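PDB 4UT1: flagellar hook-associated protein, which probably serves as a structural component of the bacterial flagellum, forming part of the junction between hook and filament. Local coordinates for residues Q348-S353 with D420-L425; G352-S357 with S411-P416; Q365-D370 with V424-G429; K379-D384 with V391-P396. All coordinates share one frame; numbering follows the deposited sequence.

Contact 1 (Q348-S353 with D420-L425); sequences QNNTGS and DSFTVL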
loop_
_atom_site.group_PDB
_atom_site.type_symbol
_atom_site.label_atom_id
_atom_site.label_comp_id
_atom_site.label_asym_id
_atom_site.label_seq_id
_atom_site.Cartn_x
_atom_site.Cartn_y
_atom_site.Cartn_z
ATOM N N GLN A 348 -20.436 4.475 -8.380
ATOM C CA GLN A 348 -21.849 4.218 -8.627
ATOM C C GLN A 348 -22.478 5.304 -9.507
ATOM O O GLN A 348 -23.546 5.103 -10.078
ATOM C CB GLN A 348 -22.613 4.105 -7.308
ATOM C CG GLN A 348 -22.348 2.806 -6.547
ATOM C CD GLN A 348 -22.828 1.572 -7.303
ATOM O OE1 GLN A 348 -22.334 1.261 -8.392
ATOM N NE2 GLN A 348 -23.798 0.865 -6.726
ATOM N N ASN A 349 -21.820 6.453 -9.600
ATOM C CA ASN A 349 -22.310 7.545 -10.437
ATOM C C ASN A 349 -21.978 7.352 -11.918
ATOM O O ASN A 349 -22.468 8.100 -12.757
ATOM C CB ASN A 349 -21.743 8.891 -9.959
ATOM C CG ASN A 349 -22.305 9.330 -8.611
ATOM O OD1 ASN A 349 -23.433 9.829 -8.516
ATOM N ND2 ASN A 349 -21.504 9.177 -7.567
ATOM N N ASN A 350 -21.155 6.352 -12.241
ATOM C CA ASN A 350 -20.746 6.119 -13.637
ATOM C C ASN A 350 -21.922 5.927 -14.589
ATOM O O ASN A 350 -22.942 5.345 -14.220
ATOM C CB ASN A 350 -19.821 4.906 -13.737
ATOM C CG ASN A 350 -18.417 5.221 -13.305
ATOM O OD1 ASN A 350 -18.167 6.277 -12.732
ATOM N ND2 ASN A 350 -17.487 4.310 -13.570
ATOM N N THR A 351 -21.773 6.439 -15.806
ATOM C CA THR A 351 -22.792 6.288 -16.842
ATOM C C THR A 351 -22.279 5.374 -17.962
ATOM O O THR A 351 -23.060 4.712 -18.643
ATOM C CB THR A 351 -23.229 7.662 -17.420
ATOM O OG1 THR A 351 -22.121 8.285 -18.080
ATOM C CG2 THR A 351 -23.723 8.579 -16.299
ATOM N N GLY A 352 -20.961 5.324 -18.138
ATOM C CA GLY A 352 -20.363 4.395 -19.076
ATOM C C GLY A 352 -20.294 3.001 -18.471
ATOM O O GLY A 352 -20.638 2.804 -17.303
ATOM N N SER A 353 -19.836 2.031 -19.254
ATOM C CA SER A 353 -19.828 0.646 -18.796
ATOM C C SER A 353 -18.428 0.042 -18.719
ATOM O O SER A 353 -18.287 -1.167 -18.549
ATOM C CB SER A 353 -20.694 -0.207 -19.720
ATOM O OG SER A 353 -20.195 -0.140 -21.044
ATOM N N ASP A 420 -17.004 9.631 -15.503
ATOM C CA ASP A 420 -16.834 8.313 -14.906
ATOM C C ASP A 420 -15.601 8.282 -13.994
ATOM O O ASP A 420 -14.595 8.954 -14.246
ATOM C CB ASP A 420 -16.718 7.231 -15.980
ATOM C CG ASP A 420 -18.055 6.863 -16.598
ATOM O OD1 ASP A 420 -19.100 7.401 -16.168
ATOM O OD2 ASP A 420 -18.056 6.009 -17.510
ATOM N N SER A 421 -15.678 7.489 -12.934
ATOM C CA SER A 421 -14.580 7.386 -11.981
ATOM C C SER A 421 -14.444 5.945 -11.496
ATOM O O SER A 421 -15.437 5.218 -11.445
ATOM C CB SER A 421 -14.817 8.318 -10.783
ATOM O OG SER A 421 -13.738 8.275 -9.869
ATOM N N PHE A 422 -13.212 5.545 -11.163
ATOM C CA PHE A 422 -12.932 4.230 -10.578
ATOM C C PHE A 422 -12.087 4.359 -9.315
ATOM O O PHE A 422 -11.046 5.018 -9.309
ATOM C CB PHE A 422 -12.218 3.318 -11.586
ATOM C CG PHE A 422 -13.003 3.087 -12.846
ATOM C CD1 PHE A 422 -12.978 4.020 -13.874
ATOM C CD2 PHE A 422 -13.778 1.953 -12.993
ATOM C CE1 PHE A 422 -13.712 3.820 -15.026
ATOM C CE2 PHE A 422 -14.512 1.746 -14.141
ATOM C CZ PHE A 422 -14.478 2.682 -15.159
ATOM N N THR A 423 -12.533 3.728 -8.234
ATOM C CA THR A 423 -11.717 3.709 -7.034
ATOM C C THR A 423 -10.661 2.639 -7.179
ATOM O O THR A 423 -10.950 1.508 -7.552
ATOM C CB THR A 423 -12.543 3.446 -5.778
ATOM O OG1 THR A 423 -13.566 4.427 -5.705
ATOM C CG2 THR A 423 -11.653 3.537 -4.531
ATOM N N VAL A 424 -9.424 3.014 -6.904
ATOM C CA VAL A 424 -8.319 2.090 -7.059
ATOM C C VAL A 424 -7.614 1.953 -5.733
ATOM O O VAL A 424 -7.052 2.929 -5.221
ATOM C CB VAL A 424 -7.334 2.557 -8.125
ATOM C CG1 VAL A 424 -6.147 1.591 -8.200
ATOM C CG2 VAL A 424 -8.045 2.660 -9.471
ATOM N N LEU A 425 -7.667 0.741 -5.179
ATOM C CA LEU A 425 -7.081 0.438 -3.878
ATOM C C LEU A 425 -6.026 -0.636 -4.076
ATOM O O LEU A 425 -6.310 -1.830 -3.928
ATOM C CB LEU A 425 -8.152 -0.038 -2.884
ATOM C CG LEU A 425 -9.437 0.788 -2.722
ATOM C CD1 LEU A 425 -10.376 0.126 -1.711
ATOM C CD2 LEU A 425 -9.114 2.207 -2.258
HETATM O O HOH W 1 -20.521 9.674 -16.566
#

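Contact 2 (G352-S357 with S411-P416); sequences GSATLS and SLSSTP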
loop_
_atom_site.group_PDB
_atom_site.type_symbol
_atom_site.label_atom_id
_atom_site.label_comp_id
_atom_site.label_asym_id
_atom_site.label_seq_id
_atom_site.Cartn_x
_atom_site.Cartn_y
_atom_site.Cartn_z
ATOM N N GLY A 352 -20.961 5.324 -18.138
ATOM C CA GLY A 352 -20.363 4.395 -19.076
ATOM C C GLY A 352 -20.294 3.001 -18.471
ATOM O O GLY A 352 -20.638 2.804 -17.303
ATOM N N SER A 353 -19.836 2.031 -19.254
ATOM C CA SER A 353 -19.828 0.646 -18.796
ATOM C C SER A 353 -18.428 0.042 -18.719
ATOM O O SER A 353 -18.287 -1.167 -18.549
ATOM C CB SER A 353 -20.694 -0.207 -19.720
ATOM O OG SER A 353 -20.195 -0.140 -21.044
ATOM N N ALA A 354 -17.399 0.872 -18.860
ATOM C CA ALA A 354 -16.031 0.368 -18.883
ATOM C C ALA A 354 -15.671 -0.286 -17.547
ATOM O O ALA A 354 -16.253 0.043 -16.514
ATOM C CB ALA A 354 -15.055 1.482 -19.211
ATOM N N THR A 355 -14.722 -1.219 -17.606
ATOM C CA THR A 355 -14.173 -1.898 -16.439
ATOM C C THR A 355 -12.675 -1.624 -16.348
ATOM O O THR A 355 -11.989 -1.506 -17.362
ATOM C CB THR A 355 -14.400 -3.426 -16.494
ATOM O OG1 THR A 355 -13.821 -3.951 -17.692
ATOM C CG2 THR A 355 -15.875 -3.754 -16.478
ATOM N N LEU A 356 -12.166 -1.522 -15.129
ATOM C CA LEU A 356 -10.760 -1.210 -14.933
ATOM C C LEU A 356 -10.056 -2.311 -14.155
ATOM O O LEU A 356 -10.595 -2.839 -13.191
ATOM C CB LEU A 356 -10.612 0.121 -14.201
ATOM C CG LEU A 356 -9.209 0.564 -13.796
ATOM C CD1 LEU A 356 -8.340 0.914 -15.029
ATOM C CD2 LEU A 356 -9.314 1.755 -12.862
ATOM N N SER A 357 -8.856 -2.658 -14.597
ATOM C CA SER A 357 -7.997 -3.559 -13.845
ATOM C C SER A 357 -6.663 -2.853 -13.651
ATOM O O SER A 357 -6.264 -2.032 -14.485
ATOM C CB SER A 357 -7.828 -4.897 -14.565
ATOM O OG SER A 357 -7.239 -4.724 -15.840
ATOM N N SER A 411 -5.543 -0.559 -16.914
ATOM C CA SER A 411 -6.109 -1.075 -18.148
ATOM C C SER A 411 -7.633 -1.084 -18.139
ATOM O O SER A 411 -8.258 -1.668 -17.258
ATOM C CB SER A 411 -5.565 -2.476 -18.409
ATOM O OG SER A 411 -4.182 -2.376 -18.665
ATOM N N LEU A 412 -8.220 -0.432 -19.137
ATOM C CA LEU A 412 -9.667 -0.329 -19.257
ATOM C C LEU A 412 -10.183 -1.156 -20.424
ATOM O O LEU A 412 -9.503 -1.300 -21.429
ATOM C CB LEU A 412 -10.077 1.129 -19.423
ATOM C CG LEU A 412 -9.771 2.005 -18.206
ATOM C CD1 LEU A 412 -9.016 3.247 -18.633
ATOM C CD2 LEU A 412 -11.060 2.373 -17.470
ATOM N N SER A 413 -11.384 -1.704 -20.287
ATOM C CA SER A 413 -11.965 -2.528 -21.346
ATOM C C SER A 413 -12.474 -1.667 -22.508
ATOM O O SER A 413 -12.678 -2.150 -23.618
ATOM C CB SER A 413 -13.100 -3.378 -20.789
ATOM O OG SER A 413 -14.158 -2.556 -20.345
ATOM N N SER A 414 -12.687 -0.388 -22.225
ATOM C CA SER A 414 -13.055 0.599 -23.231
ATOM C C SER A 414 -12.891 1.979 -22.615
ATOM O O SER A 414 -12.578 2.102 -21.427
ATOM C CB SER A 414 -14.489 0.385 -23.729
ATOM O OG SER A 414 -15.434 0.464 -22.671
ATOM N N THR A 415 -13.081 3.012 -23.425
ATOM C CA THR A 415 -13.057 4.386 -22.940
ATOM C C THR A 415 -14.345 4.672 -22.161
ATOM O O THR A 415 -15.443 4.406 -22.654
ATOM C CB THR A 415 -12.902 5.384 -24.107
ATOM O OG1 THR A 415 -11.768 5.008 -24.900
ATOM C CG2 THR A 415 -12.711 6.806 -23.594
ATOM N N PRO A 416 -14.210 5.196 -20.930
ATOM C CA PRO A 416 -15.386 5.469 -20.093
ATOM C C PRO A 416 -16.138 6.693 -20.594
ATOM O O PRO A 416 -15.692 7.312 -21.553
ATOM C CB PRO A 416 -14.782 5.725 -18.700
ATOM C CG PRO A 416 -13.370 5.249 -18.776
ATOM C CD PRO A 416 -12.959 5.463 -20.205
#

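Contact 3 (Q365-D370 with V424-G429); sequences QPTTSD and VLPTRG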
loop_
_atom_site.group_PDB
_atom_site.type_symbol
_atom_site.label_atom_id
_atom_site.label_comp_id
_atom_site.label_asym_id
_atom_site.label_seq_id
_atom_site.Cartn_x
_atom_site.Cartn_y
_atom_site.Cartn_z
ATOM N N GLN A 365 8.103 -2.206 -5.474
ATOM C CA GLN A 365 7.897 -0.805 -5.105
ATOM C C GLN A 365 6.452 -0.397 -5.356
ATOM O O GLN A 365 6.153 0.350 -6.289
ATOM C CB GLN A 365 8.850 0.107 -5.883
ATOM C CG GLN A 365 10.315 -0.281 -5.733
ATOM C CD GLN A 365 11.221 0.548 -6.618
ATOM O OE1 GLN A 365 11.712 1.600 -6.210
ATOM N NE2 GLN A 365 11.429 0.088 -7.844
ATOM N N PRO A 366 5.537 -0.882 -4.512
ATOM C CA PRO A 366 4.113 -0.597 -4.690
ATOM C C PRO A 366 3.762 0.820 -4.267
ATOM O O PRO A 366 4.553 1.501 -3.612
ATOM C CB PRO A 366 3.439 -1.623 -3.767
ATOM C CG PRO A 366 4.429 -1.822 -2.690
ATOM C CD PRO A 366 5.794 -1.708 -3.319
ATOM N N THR A 367 2.570 1.257 -4.650
ATOM C CA THR A 367 2.013 2.500 -4.153
ATOM C C THR A 367 1.647 2.328 -2.689
ATOM O O THR A 367 1.574 1.196 -2.205
ATOM C CB THR A 367 0.767 2.907 -4.947
ATOM O OG1 THR A 367 -0.134 1.795 -4.991
ATOM C CG2 THR A 367 1.168 3.280 -6.377
ATOM N N THR A 368 1.411 3.442 -1.997
ATOM C CA THR A 368 1.128 3.407 -0.563
ATOM C C THR A 368 -0.160 4.125 -0.167
ATOM O O THR A 368 -0.457 4.226 1.033
ATOM C CB THR A 368 2.262 4.039 0.251
ATOM O OG1 THR A 368 2.468 5.386 -0.187
ATOM C CG2 THR A 368 3.562 3.243 0.079
ATOM N N SER A 369 -0.898 4.640 -1.150
ATOM C CA SER A 369 -2.169 5.342 -0.878
ATOM C C SER A 369 -3.379 4.719 -1.586
ATOM O O SER A 369 -3.309 3.597 -2.097
ATOM C CB SER A 369 -2.059 6.827 -1.279
ATOM O OG SER A 369 -3.170 7.565 -0.750
ATOM N N ASP A 370 -4.502 5.446 -1.582
ATOM C CA ASP A 370 -5.724 5.043 -2.287
ATOM C C ASP A 370 -5.983 6.063 -3.385
ATOM O O ASP A 370 -5.704 7.249 -3.201
ATOM C CB ASP A 370 -6.975 5.009 -1.391
ATOM C CG ASP A 370 -6.888 4.024 -0.230
ATOM O OD1 ASP A 370 -6.194 2.991 -0.330
ATOM O OD2 ASP A 370 -7.569 4.298 0.792
ATOM N N VAL A 424 -9.424 3.014 -6.904
ATOM C CA VAL A 424 -8.319 2.090 -7.059
ATOM C C VAL A 424 -7.614 1.953 -5.733
ATOM O O VAL A 424 -7.052 2.929 -5.221
ATOM C CB VAL A 424 -7.334 2.557 -8.125
ATOM C CG1 VAL A 424 -6.147 1.591 -8.200
ATOM C CG2 VAL A 424 -8.045 2.660 -9.471
ATOM N N LEU A 425 -7.667 0.741 -5.179
ATOM C CA LEU A 425 -7.081 0.438 -3.878
ATOM C C LEU A 425 -6.026 -0.636 -4.076
ATOM O O LEU A 425 -6.310 -1.830 -3.928
ATOM C CB LEU A 425 -8.152 -0.038 -2.884
ATOM C CG LEU A 425 -9.437 0.788 -2.722
ATOM C CD1 LEU A 425 -10.376 0.126 -1.711
ATOM C CD2 LEU A 425 -9.114 2.207 -2.258
ATOM N N PRO A 426 -4.807 -0.228 -4.451
ATOM C CA PRO A 426 -3.796 -1.208 -4.848
ATOM C C PRO A 426 -3.294 -2.078 -3.702
ATOM O O PRO A 426 -2.889 -3.208 -3.985
ATOM C CB PRO A 426 -2.661 -0.339 -5.392
ATOM C CG PRO A 426 -3.334 0.992 -5.748
ATOM C CD PRO A 426 -4.347 1.154 -4.662
ATOM N N THR A 427 -3.326 -1.591 -2.460
ATOM C CA THR A 427 -2.687 -2.319 -1.356
ATOM C C THR A 427 -3.543 -2.564 -0.114
ATOM O O THR A 427 -3.128 -3.318 0.763
ATOM C CB THR A 427 -1.418 -1.598 -0.869
ATOM O OG1 THR A 427 -1.760 -0.283 -0.409
ATOM C CG2 THR A 427 -0.379 -1.503 -1.991
ATOM N N ARG A 428 -4.714 -1.946 -0.029
ATOM C CA ARG A 428 -5.532 -2.126 1.176
ATOM C C ARG A 428 -5.806 -3.603 1.444
ATOM O O ARG A 428 -5.695 -4.064 2.588
ATOM C CB ARG A 428 -6.870 -1.380 1.069
ATOM C CG ARG A 428 -7.668 -1.487 2.368
ATOM C CD ARG A 428 -9.053 -0.856 2.285
ATOM N NE ARG A 428 -8.998 0.586 2.066
ATOM C CZ ARG A 428 -10.069 1.349 1.872
ATOM N NH1 ARG A 428 -11.282 0.802 1.877
ATOM N NH2 ARG A 428 -9.926 2.660 1.676
ATOM N N GLY A 429 -6.181 -4.329 0.392
ATOM C CA GLY A 429 -6.548 -5.735 0.499
ATOM C C GLY A 429 -5.424 -6.750 0.560
ATOM O O GLY A 429 -5.670 -7.959 0.670
HETATM O O HOH W 2 -1.475 1.741 -2.677
HETATM O O HOH W 3 -4.642 0.897 -1.125
HETATM O O HOH W 4 -6.515 1.745 2.321
#

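Contact 4 (K379-D384 with V391-P396); sequences KYTLTD and VGTATP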
loop_
_atom_site.group_PDB
_atom_site.type_symbol
_atom_site.label_atom_id
_atom_site.label_comp_id
_atom_site.label_asym_id
_atom_site.label_seq_id
_atom_site.Cartn_x
_atom_site.Cartn_y
_atom_site.Cartn_z
ATOM N N LYS A 379 -9.075 13.165 -21.055
ATOM C CA LYS A 379 -7.934 12.568 -20.365
ATOM C C LYS A 379 -8.362 11.838 -19.103
ATOM O O LYS A 379 -9.474 12.030 -18.593
ATOM C CB LYS A 379 -6.887 13.624 -19.999
ATOM C CG LYS A 379 -7.363 14.580 -18.936
ATOM C CD LYS A 379 -6.314 15.594 -18.514
ATOM C CE LYS A 379 -6.999 16.699 -17.691
ATOM N NZ LYS A 379 -6.047 17.612 -16.994
ATOM N N TYR A 380 -7.456 10.997 -18.629
ATOM C CA TYR A 380 -7.603 10.291 -17.370
ATOM C C TYR A 380 -6.792 11.002 -16.317
ATOM O O TYR A 380 -5.659 11.402 -16.563
ATOM C CB TYR A 380 -7.120 8.849 -17.498
ATOM C CG TYR A 380 -7.855 8.030 -18.524
ATOM C CD1 TYR A 380 -7.533 8.117 -19.884
ATOM C CD2 TYR A 380 -8.857 7.164 -18.149
ATOM C CE1 TYR A 380 -8.220 7.364 -20.834
ATOM C CE2 TYR A 380 -9.536 6.402 -19.077
ATOM C CZ TYR A 380 -9.212 6.501 -20.423
ATOM O OH TYR A 380 -9.901 5.732 -21.342
ATOM N N THR A 381 -7.347 11.128 -15.121
ATOM C CA THR A 381 -6.587 11.693 -14.026
ATOM C C THR A 381 -6.595 10.706 -12.867
ATOM O O THR A 381 -7.621 10.119 -12.581
ATOM C CB THR A 381 -7.174 13.033 -13.574
ATOM O OG1 THR A 381 -7.235 13.929 -14.693
ATOM C CG2 THR A 381 -6.335 13.644 -12.466
ATOM N N LEU A 382 -5.439 10.513 -12.246
ATOM C CA LEU A 382 -5.332 9.734 -11.018
ATOM C C LEU A 382 -5.205 10.696 -9.858
ATOM O O LEU A 382 -4.263 11.488 -9.798
ATOM C CB LEU A 382 -4.125 8.786 -11.068
ATOM C CG LEU A 382 -4.091 7.727 -9.960
ATOM C CD1 LEU A 382 -5.086 6.624 -10.269
ATOM C CD2 LEU A 382 -2.693 7.150 -9.788
ATOM N N THR A 383 -6.155 10.624 -8.931
ATOM C CA THR A 383 -6.157 11.480 -7.760
ATOM C C THR A 383 -5.979 10.661 -6.481
ATOM O O THR A 383 -6.568 9.592 -6.333
ATOM C CB THR A 383 -7.463 12.279 -7.674
ATOM O OG1 THR A 383 -7.646 13.006 -8.901
ATOM C CG2 THR A 383 -7.414 13.245 -6.518
ATOM N N ASP A 384 -5.139 11.163 -5.586
ATOM C CA ASP A 384 -4.954 10.573 -4.259
ATOM C C ASP A 384 -6.188 10.874 -3.410
ATOM O O ASP A 384 -6.535 12.040 -3.209
ATOM C CB ASP A 384 -3.676 11.128 -3.618
ATOM C CG ASP A 384 -3.322 10.442 -2.321
ATOM O OD1 ASP A 384 -4.194 10.346 -1.441
ATOM O OD2 ASP A 384 -2.160 10.022 -2.177
ATOM N N VAL A 391 -2.086 12.919 -8.798
ATOM C CA VAL A 391 -0.786 12.262 -8.862
ATOM C C VAL A 391 -0.252 12.219 -10.288
ATOM O O VAL A 391 0.954 12.165 -10.494
ATOM C CB VAL A 391 -0.825 10.825 -8.337
ATOM C CG1 VAL A 391 -1.673 10.737 -7.090
ATOM C CG2 VAL A 391 -1.343 9.899 -9.413
ATOM N N GLY A 392 -1.150 12.209 -11.264
ATOM C CA GLY A 392 -0.736 12.194 -12.658
ATOM C C GLY A 392 -1.900 12.092 -13.618
ATOM O O GLY A 392 -3.025 11.795 -13.207
ATOM N N THR A 393 -1.642 12.363 -14.896
ATOM C CA THR A 393 -2.674 12.247 -15.925
ATOM C C THR A 393 -2.175 11.388 -17.078
ATOM O O THR A 393 -0.974 11.137 -17.197
ATOM C CB THR A 393 -3.105 13.623 -16.496
ATOM O OG1 THR A 393 -1.953 14.333 -16.960
ATOM C CG2 THR A 393 -3.831 14.464 -15.447
ATOM N N ALA A 394 -3.099 10.943 -17.925
ATOM C CA ALA A 394 -2.738 10.202 -19.130
ATOM C C ALA A 394 -3.738 10.410 -20.256
ATOM O O ALA A 394 -4.933 10.595 -20.022
ATOM C CB ALA A 394 -2.604 8.730 -18.829
ATOM N N THR A 395 -3.234 10.381 -21.489
ATOM C CA THR A 395 -4.077 10.471 -22.678
ATOM C C THR A 395 -3.714 9.381 -23.679
ATOM O O THR A 395 -3.260 9.685 -24.782
ATOM C CB THR A 395 -3.942 11.843 -23.385
ATOM O OG1 THR A 395 -2.549 12.139 -23.580
ATOM C CG2 THR A 395 -4.593 12.947 -22.572
ATOM N N PRO A 396 -3.904 8.110 -23.302
ATOM C CA PRO A 396 -3.530 6.996 -24.181
ATOM C C PRO A 396 -4.255 7.058 -25.519
ATOM O O PRO A 396 -5.351 7.605 -25.589
ATOM C CB PRO A 396 -3.972 5.762 -23.391
ATOM C CG PRO A 396 -5.046 6.283 -22.494
ATOM C CD PRO A 396 -4.554 7.629 -22.075
#

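Contact 1 (Q348-S353 with D420-L425)
N350 grips the backbone of S421 with both ends of its amide. N350 OD1 accepts the S421 N-H, N to O 2.8 Å, in a nearly straight bond (167°), with the donor tilted moderately from the carbonyl plane. N350 ND2 gives a more bent bond to S421 O at 3.1 Å, reaching that oxygen from above its carbonyl plane and not on a lone pair. N350 ND2 also lies over one face of the F422 ring, offset toward the rim and 3.8 Å from F422 CZ. CG of N350 stands beside its own backbone N (chi1 -78°), which swings the amide across to the backbone of S421.

D420 returns the grip from the other segment. D420 OD1 takes the N-H of T351 N at 2.9 Å, met on the syn side of the carboxylate, and G352 N adds weak bonds to OD1 and OD2. Water 1 donates to D420 OD1 at 2.7 Å and accepts from T351 OG1 at 2.6 Å, while T351 OG1 is also bonded to N417 ND2. D420 OD2 has its main partner in the backbone N of N417.

N350-G352 are thus held to D420 and S421 by side chain-to-backbone bonds and a water bridge. The amide of N350 and the carboxylate of D420 both have several partners, and a buried carboxylate met by N-H donors and a water would probably be favoured in its charged form.

Contact 2 (G352-S357 with S411-P416)
The P416 ring is the nearest thing to a flat group here: its CG meets the methyl of A354, P416 CG to A354 CB 4.1 Å, and F422 and Y380 from the neighbouring sheet also touch this proline. On the three-strand sheet itself, L356 and L412 stand on one face and S357 and S411 on the other. On the leucine face L356 CD1 reaches L412 CG at 3.7 Å, the two chains crossing at a slant. CG of L356 lies opposite its backbone N (chi1 175°), which carries CD1 over toward the partner strand.

This is the antiparallel join of strands 356-360 and 408-412 in the D2-like domain. L356 and L412 form a non-hydrogen-bonded pair, and S357 and S411 the hydrogen-bonded pair beside it, in which S357 N donates to S411 O at 2.9 Å and S411 N to S357 O. The leucine face looks at the neighbouring sheet, where F422 touches both leucines and L373 touches L356.

Beyond the last bridge the strands part into loops. S413 N still donates to T355 O at 3.0 Å, and L412 CA points a C-H at T355 O from 3.2 Å. T355 OG1 and S413 OG share a hydrogen bond of 3.0 Å. A354 then turns its methyl toward the other loop, where A354 CB meets S414 O at 3.4 Å.

Contact 3 (Q365-D370 with V424-G429)
D370 meets R428 and L425 in one of the two close-packed parts of this contact. R428 NH2 donates to D370 OD2 at 3.0 Å, a salt bridge in which the oxygen lies near the guanidinium plane but is approached from above the carboxylate, the two planes standing 67° apart. L425 CD2 presses on the same carboxylate, 3.5 Å from D370 CG, while CD1 of that leucine sits over the centre of the guanidinium. The arginine extends from its backbone and then bends at the CG-CD bond (chi3 -64°), which turns its head back over L425 toward D370. A second carboxylate, D256, bonds R428 NH1, so the buried charge is shared. Farther along, the P426 ring packs on T367, with P426 CB 3.3 Å from T367 OG1, and T427 CG2 lies 3.3 Å from T367 O.

Between and beside these patches direct contacts are fewer and longer, and buried waters bridge the chains. Water 2 links T367 OG1, S369 O and T427 OG1, donating to S369 O at 2.7 Å; T427 OG1 is also bonded to A305 O. Water 3 donates to D370 OD1 at 2.7 Å and accepts from T427 N. Water 4 accepts from R428 NE at 2.8 Å, in the guanidinium plane.

The whole is buried where strand 421-425 runs out and the loop leads into strand 371-375. Helix 287-322 covers it through A305, Q304 and S313; F360 packs on P366, T367 and P426, and L408 on T367 and P426, joining the D2-like domain to the long helices.

Contact 4 (K379-D384 with V391-P396)
Y380 and A394 pair through both backbone bonds: Y380 N donates to A394 O at 2.9 Å, and A394 N returns one to Y380 O. Because CG of Y380 stands beside its own N (chi1 -60°), the ring edge also faces that oxygen, with Y380 CD1 3.6 Å from A394 O in the ring plane. The side chains of P396 and Y380 cross at about a right angle, P396 CD 3.7 Å from Y380 CD1. On the other side of the strands T381 and T393 lie side by side, T381 OG1 against T393 CG2 at 3.5 Å. At the end of the hairpin beyond Y380 and A394, K379 CB packs on T395 CG2.

These are the two arms of the hairpin 380-384 and 390-394, antiparallel at 168°. A classic beta bulge interrupts it: V391 and G392 both face L382, V391 N bonding L382 O at 2.8 Å and G392 O accepting from L382 N at 2.9 Å.

Farther out, strand 371-375 flanks the first arm, its S374 and A372 bonding the backbones of T381 and T383. The Y380 ring meets that of Y375 with planes at about 45°, and M403 touches both Y380 and A394. At the turn end, D384 OD1 receives the A386 N-H, while I405 packs on L382 and V391.

Overall arrangement
All four contacts belong to the D2-like domain, where the three-strand sheet of contact 2 packs against the five-strand sheet of contacts 1 and 4. Contacts 1 and 2 have centres 9 Å apart, share G352 and S353, and meet where F422 CB touches L356 CD2 at 3.5 Å. Contact 2 reaches contact 4 through P416 CD, 3.3 Å from Y380 OH. Contact 3 uses the far end of strand 421-425, its centre 18 Å from that of contact 1; its S369 OG lies 3.0 Å from D384 OD1 of contact 4, probably hydrogen-bonded to that carboxylate, with a weak bond to OD2. A bound ethanediol, probably from crystallisation, lies about 3 Å from the S357 side chain.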